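Local coordinates for protein transketolase (Campylobacter jejuni, PDB 3L84) that belongs to the transketolase family of thiamine diphosphate-binding enzymes, built from two domains of the cofactor-binding type and a C-terminal domain, at residues Q7-T12 against L42-K47; L61-G66 against A70-F75. One frame throughout, in Å; residues are numbered along the deposited sequence. Where two conformers were deposited one is given.

Interaction 1. Residues Q7-T12 against L42-K47; sequences QEQANT and LSYHLK. With GOL (glycerol), chain B.
The Y44 ring meets Q9 at its edge and a glycerol over one face. OE1 of Q9 lies near the ring plane, beside the hydroxyl. C1 of the glycerol sits 3.6 Å above the plane of the Y44 ring, over its centre. The Q9 amide is turned 80° against the ring.

Y44 OH donates to Q9 OE1 at 2.7 Å. The C=O...donor angle is 132°, and the donor is tilted 22° from the carbonyl plane. The other end of the amide binds the glycerol: Q9 NE2 donates to GOL O1 at 2.9 Å. That same O1 donates to S43 OG at 2.7 Å. Both ends of the Q9 amide are thus held, which should fix its rotation. The Q9 chain runs extended beyond CG and carries the amide to Y44. The glycerol probably comes from the crystallisation liquor, so the indirect link from Q9 to S43 may be particular to this crystal, whereas the Q9-Y44 bond is direct.

The contact joins helix 3-24 to the loop that follows helix 30-42. R289 brings in helix 284-291 as a third element: its NH1 bonds Y44 OH, and its backbone O bonds the glycerol.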
loop_
_atom_site.group_PDB
_atom_site.type_symbol
_atom_site.label_atom_id
_atom_site.label_comp_id
_atom_site.label_asym_id
_atom_site.label_seq_id
_atom_site.Cartn_x
_atom_site.Cartn_y
_atom_site.Cartn_z
ATOM N N GLN A 7 11.414 40.659 -0.494
ATOM C CA GLN A 7 11.918 40.282 -1.802
ATOM C C GLN A 7 13.366 39.791 -1.712
ATOM O O GLN A 7 13.725 38.766 -2.293
ATOM C CB GLN A 7 11.858 41.472 -2.741
ATOM C CG GLN A 7 12.304 41.152 -4.118
ATOM C CD GLN A 7 12.238 42.380 -5.014
ATOM O OE1 GLN A 7 13.172 42.654 -5.784
ATOM N NE2 GLN A 7 11.141 43.141 -4.901
ATOM N N GLU A 8 14.187 40.503 -0.949
ATOM C CA GLU A 8 15.558 40.076 -0.771
ATOM C C GLU A 8 15.637 38.723 -0.071
ATOM O O GLU A 8 16.389 37.839 -0.469
ATOM C CB GLU A 8 16.383 41.119 -0.023
ATOM C CG GLU A 8 17.893 40.820 -0.117
ATOM C CD GLU A 8 18.770 41.656 0.793
ATOM O OE1 GLU A 8 18.844 41.319 2.000
ATOM O OE2 GLU A 8 19.420 42.610 0.299
ATOM N N GLN A 9 14.825 38.536 0.979
ATOM C CA GLN A 9 14.773 37.256 1.696
ATOM C C GLN A 9 14.352 36.128 0.774
ATOM O O GLN A 9 14.971 35.049 0.765
ATOM C CB GLN A 9 13.848 37.368 2.917
ATOM C CG GLN A 9 14.476 38.123 4.055
ATOM C CD GLN A 9 13.552 38.147 5.258
ATOM O OE1 GLN A 9 12.580 38.909 5.285
ATOM N NE2 GLN A 9 13.800 37.257 6.214
ATOM N N ALA A 10 13.305 36.345 -0.006
ATOM C CA ALA A 10 12.799 35.299 -0.915
ATOM C C ALA A 10 13.835 34.965 -1.958
ATOM O O ALA A 10 14.077 33.783 -2.266
ATOM C CB ALA A 10 11.482 35.729 -1.555
ATOM N N ASN A 11 14.480 35.977 -2.524
ATOM C CA ASN A 11 15.481 35.705 -3.526
ATOM C C ASN A 11 16.729 35.028 -2.952
ATOM O O ASN A 11 17.348 34.209 -3.624
ATOM C CB ASN A 11 15.802 36.989 -4.308
ATOM C CG ASN A 11 14.676 37.365 -5.256
ATOM O OD1 ASN A 11 13.901 36.501 -5.678
ATOM N ND2 ASN A 11 14.558 38.644 -5.584
ATOM N N THR A 12 17.059 35.327 -1.698
ATOM C CA THR A 12 18.149 34.630 -1.007
ATOM C C THR A 12 17.820 33.147 -0.963
ATOM O O THR A 12 18.661 32.302 -1.282
ATOM C CB THR A 12 18.383 35.195 0.398
ATOM O OG1 THR A 12 18.745 36.590 0.283
ATOM C CG2 THR A 12 19.521 34.448 1.110
ATOM N N LEU A 42 6.109 33.274 5.750
ATOM C CA LEU A 42 5.873 32.318 6.827
ATOM C C LEU A 42 6.936 32.422 7.912
ATOM O O LEU A 42 6.631 32.202 9.081
ATOM C CB LEU A 42 5.803 30.881 6.262
ATOM C CG LEU A 42 5.449 29.792 7.256
ATOM C CD1 LEU A 42 4.113 29.998 7.956
ATOM C CD2 LEU A 42 5.435 28.445 6.534
ATOM N N SER A 43 8.175 32.757 7.562
ATOM C CA SER A 43 9.231 32.902 8.567
ATOM C C SER A 43 8.890 33.920 9.671
ATOM O O SER A 43 9.409 33.814 10.786
ATOM C CB SER A 43 10.578 33.264 7.933
ATOM O OG SER A 43 10.621 34.613 7.497
ATOM N N TYR A 44 8.033 34.895 9.378
ATOM C CA TYR A 44 7.609 35.897 10.365
ATOM C C TYR A 44 6.526 35.384 11.282
ATOM O O TYR A 44 6.259 35.997 12.306
ATOM C CB TYR A 44 7.113 37.163 9.648
ATOM C CG TYR A 44 8.218 37.951 9.000
ATOM C CD1 TYR A 44 8.794 39.035 9.665
ATOM C CD2 TYR A 44 8.731 37.586 7.760
ATOM C CE1 TYR A 44 9.818 39.739 9.102
ATOM C CE2 TYR A 44 9.774 38.301 7.186
ATOM C CZ TYR A 44 10.311 39.385 7.861
ATOM O OH TYR A 44 11.336 40.108 7.307
ATOM N N HIS A 45 5.854 34.304 10.883
ATOM C CA HIS A 45 4.773 33.732 11.679
ATOM C C HIS A 45 5.207 32.515 12.502
ATOM O O HIS A 45 4.641 32.255 13.561
ATOM C CB HIS A 45 3.626 33.311 10.754
ATOM C CG HIS A 45 2.934 34.464 10.111
ATOM N ND1 HIS A 45 1.793 35.024 10.636
ATOM C CD2 HIS A 45 3.239 35.175 9.008
ATOM C CE1 HIS A 45 1.418 36.032 9.861
ATOM N NE2 HIS A 45 2.289 36.158 8.874
ATOM N N LEU A 46 6.173 31.765 12.005
ATOM C CA LEU A 46 6.577 30.509 12.615
ATOM C C LEU A 46 7.220 30.766 13.961
ATOM O O LEU A 46 8.131 31.613 14.088
ATOM C CB LEU A 46 7.581 29.810 11.692
ATOM C CG LEU A 46 7.870 28.345 11.951
ATOM C CD1 LEU A 46 6.634 27.526 11.561
ATOM C CD2 LEU A 46 9.092 27.877 11.199
ATOM N N LYS A 47 6.743 30.044 14.974
ATOM C CA LYS A 47 7.284 30.124 16.314
ATOM C C LYS A 47 8.144 28.878 16.536
ATOM O O LYS A 47 7.653 27.734 16.458
ATOM C CB LYS A 47 6.130 30.172 17.293
ATOM C CG LYS A 47 6.512 30.354 18.735
ATOM C CD LYS A 47 5.316 30.049 19.634
ATOM C CE LYS A 47 4.972 28.573 19.628
ATOM N NZ LYS A 47 4.186 28.213 20.777
HETATM C C1 GOL B . 12.137 36.782 9.810
HETATM O O1 GOL B . 12.556 36.229 8.580
HETATM C C2 GOL B . 12.303 35.811 10.984
HETATM O O2 GOL B . 13.634 35.330 11.068
HETATM C C3 GOL B . 11.946 36.489 12.301
HETATM O O3 GOL B . 10.648 37.066 12.206
#

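Interaction 2. Residues L61-G66 against A70-F75; sequences LVFSGG and ALLYSF
F63 and L72 form the centre of this contact. L72 makes a CH-pi contact with F63. CB of L72 stands 3.9 Å from the centroid of the F63 ring, 13° off the ring normal. It lies over the middle of one face. The backbone of the helix comes close too, with L72 N 3.7 Å from F63 CE2. The F63 ring thus lies against the start of the L72 side chain and not just its tip.

Ordinary apolar contacts surround this pair. L72 CD1 reaches F63 CE1 at 3.8 Å. CG of L72 is anti to the backbone N (chi1 177°). This sends the branch along the ring, where the L72 CD1 methyl meets CE1 and CD1 of F63. L71 adds its CD2 methyl, 4.1 Å from F63 CE2, in an oblique approach. L61, two residues before F63 on the same face of the strand, adds a methyl. Its CD2 lies at the edge of the F63 ring, in plane. The same L61 CD2 touches F75 CE2 at 4.2 Å, obliquely. It also makes a looser contact with L72 CD1.

No hydrogen bond crosses between the two segments. S74 OG donates to A70 O at 2.8 Å, and S74 N reaches the same oxygen from the opposite face of its plane. V62 points away from the helix and pairs by backbone bonds with Y147 and L149 of the adjacent parallel strand 146-151.

Strand 61-63 and helix 70-75 run roughly antiparallel, at 149°. Strand, short loop and helix form a strand-to-helix unit of the alpha/beta fold of the thiamine diphosphate-binding domain. The chemistry implies a hydrophobic interface held by shape and burial, with the helix packed on the sheet strand that is outermost in this chain.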
loop_
_atom_site.group_PDB
_atom_site.type_symbol
_atom_site.label_atom_id
_atom_site.label_comp_id
_atom_site.label_asym_id
_atom_site.label_seq_id
_atom_site.Cartn_x
_atom_site.Cartn_y
_atom_site.Cartn_z
ATOM N N LEU A 61 6.571 22.455 11.249
ATOM C CA LEU A 61 6.601 22.715 9.833
ATOM C C LEU A 61 6.887 21.412 9.117
ATOM O O LEU A 61 7.852 20.734 9.451
ATOM C CB LEU A 61 7.687 23.724 9.515
ATOM C CG LEU A 61 7.968 24.074 8.060
ATOM C CD1 LEU A 61 6.737 24.665 7.440
ATOM C CD2 LEU A 61 9.205 25.008 7.978
ATOM N N VAL A 62 6.050 21.045 8.160
ATOM C CA VAL A 62 6.218 19.830 7.354
ATOM C C VAL A 62 6.226 20.160 5.855
ATOM O O VAL A 62 5.243 20.699 5.331
ATOM C CB VAL A 62 5.099 18.827 7.595
ATOM C CG1 VAL A 62 5.275 17.549 6.716
ATOM C CG2 VAL A 62 4.995 18.431 9.091
ATOM N N PHE A 63 7.293 19.804 5.163
ATOM C CA PHE A 63 7.354 19.849 3.688
ATOM C C PHE A 63 6.876 18.500 3.172
ATOM O O PHE A 63 7.663 17.570 3.130
ATOM C CB PHE A 63 8.786 20.085 3.196
ATOM C CG PHE A 63 9.246 21.509 3.193
ATOM C CD1 PHE A 63 9.161 22.307 4.308
ATOM C CD2 PHE A 63 9.897 22.031 2.065
ATOM C CE1 PHE A 63 9.622 23.661 4.274
ATOM C CE2 PHE A 63 10.365 23.334 2.046
ATOM C CZ PHE A 63 10.219 24.138 3.154
ATOM N N SER A 64 5.627 18.351 2.756
ATOM C CA SER A 64 5.171 17.069 2.264
ATOM C C SER A 64 5.858 16.676 0.963
ATOM O O SER A 64 6.156 15.509 0.745
ATOM C CB SER A 64 3.650 17.065 2.123
ATOM O OG SER A 64 3.201 15.740 1.831
ATOM N N GLY A 65 6.136 17.668 0.133
ATOM C CA GLY A 65 6.915 17.459 -1.066
ATOM C C GLY A 65 8.373 17.504 -0.658
ATOM O O GLY A 65 9.016 18.560 -0.733
ATOM N N GLY A 66 8.910 16.367 -0.230
ATOM C CA GLY A 66 10.296 16.302 0.268
ATOM C C GLY A 66 11.285 16.637 -0.818
ATOM O O GLY A 66 12.422 17.000 -0.524
ATOM N N ALA A 70 15.906 21.402 -0.849
ATOM C CA ALA A 70 16.884 22.473 -0.881
ATOM C C ALA A 70 16.346 23.747 -0.229
ATOM O O ALA A 70 17.067 24.506 0.411
ATOM C CB ALA A 70 17.319 22.762 -2.333
ATOM N N LEU A 71 15.064 23.998 -0.402
ATOM C CA LEU A 71 14.450 25.182 0.203
ATOM C C LEU A 71 14.395 25.051 1.725
ATOM O O LEU A 71 14.688 26.000 2.459
ATOM C CB LEU A 71 13.034 25.407 -0.340
ATOM C CG LEU A 71 12.296 26.635 0.183
ATOM C CD1 LEU A 71 12.992 27.919 -0.263
ATOM C CD2 LEU A 71 10.790 26.662 -0.252
ATOM N N LEU A 72 13.995 23.869 2.215
ATOM C CA LEU A 72 13.998 23.618 3.651
ATOM C C LEU A 72 15.386 23.802 4.237
ATOM O O LEU A 72 15.556 24.491 5.240
ATOM C CB LEU A 72 13.467 22.227 3.974
ATOM C CG LEU A 72 13.476 21.806 5.454
ATOM C CD1 LEU A 72 12.691 22.729 6.323
ATOM C CD2 LEU A 72 12.987 20.371 5.535
ATOM N N TYR A 73 16.393 23.206 3.608
ATOM C CA TYR A 73 17.757 23.319 4.124
ATOM C C TYR A 73 18.246 24.771 4.107
ATOM O O TYR A 73 18.900 25.216 5.047
ATOM C CB TYR A 73 18.692 22.460 3.278
ATOM C CG TYR A 73 18.419 20.978 3.305
ATOM C CD1 TYR A 73 17.854 20.371 4.382
ATOM C CD2 TYR A 73 18.752 20.178 2.225
ATOM C CE1 TYR A 73 17.624 18.991 4.391
ATOM C CE2 TYR A 73 18.555 18.822 2.223
ATOM C CZ TYR A 73 17.970 18.228 3.280
ATOM O OH TYR A 73 17.748 16.854 3.293
ATOM N N SER A 74 17.916 25.504 3.056
ATOM C CA SER A 74 18.279 26.918 3.001
ATOM C C SER A 74 17.695 27.682 4.191
ATOM O O SER A 74 18.404 28.456 4.861
ATOM C CB SER A 74 17.788 27.522 1.707
ATOM O OG SER A 74 18.419 26.990 0.544
ATOM N N PHE A 75 16.403 27.446 4.449
ATOM C CA PHE A 75 15.707 28.091 5.555
ATOM C C PHE A 75 16.289 27.695 6.914
ATOM O O PHE A 75 16.484 28.546 7.782
ATOM C CB PHE A 75 14.224 27.760 5.474
ATOM C CG PHE A 75 13.431 28.271 6.641
ATOM C CD1 PHE A 75 13.288 29.624 6.844
ATOM C CD2 PHE A 75 12.914 27.405 7.575
ATOM C CE1 PHE A 75 12.589 30.106 7.953
ATOM C CE2 PHE A 75 12.203 27.895 8.669
ATOM C CZ PHE A 75 12.044 29.238 8.835
#

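Both contacts belong to the thiamine diphosphate-binding domain, with centres about 13 Å apart. The segments of interaction 1 both precede those of interaction 2 in the chain. The two contacts also touch directly. S43 CB packs on F75 CE1 at 3.7 Å, L46 CD2 on F75 CE2 at 4.0 Å, and L42 CD2 on L61 CD1 at 4.1 Å. Helix 3-24 carries 7-12 and, further along, packs on S74. Helix 30-42 leads into 42-47 and packs on L71 and F75. The polar, partly buried contact thus continues into the apolar layer against strand 60-63, the outermost strand within this chain of the five-stranded parallel sheet.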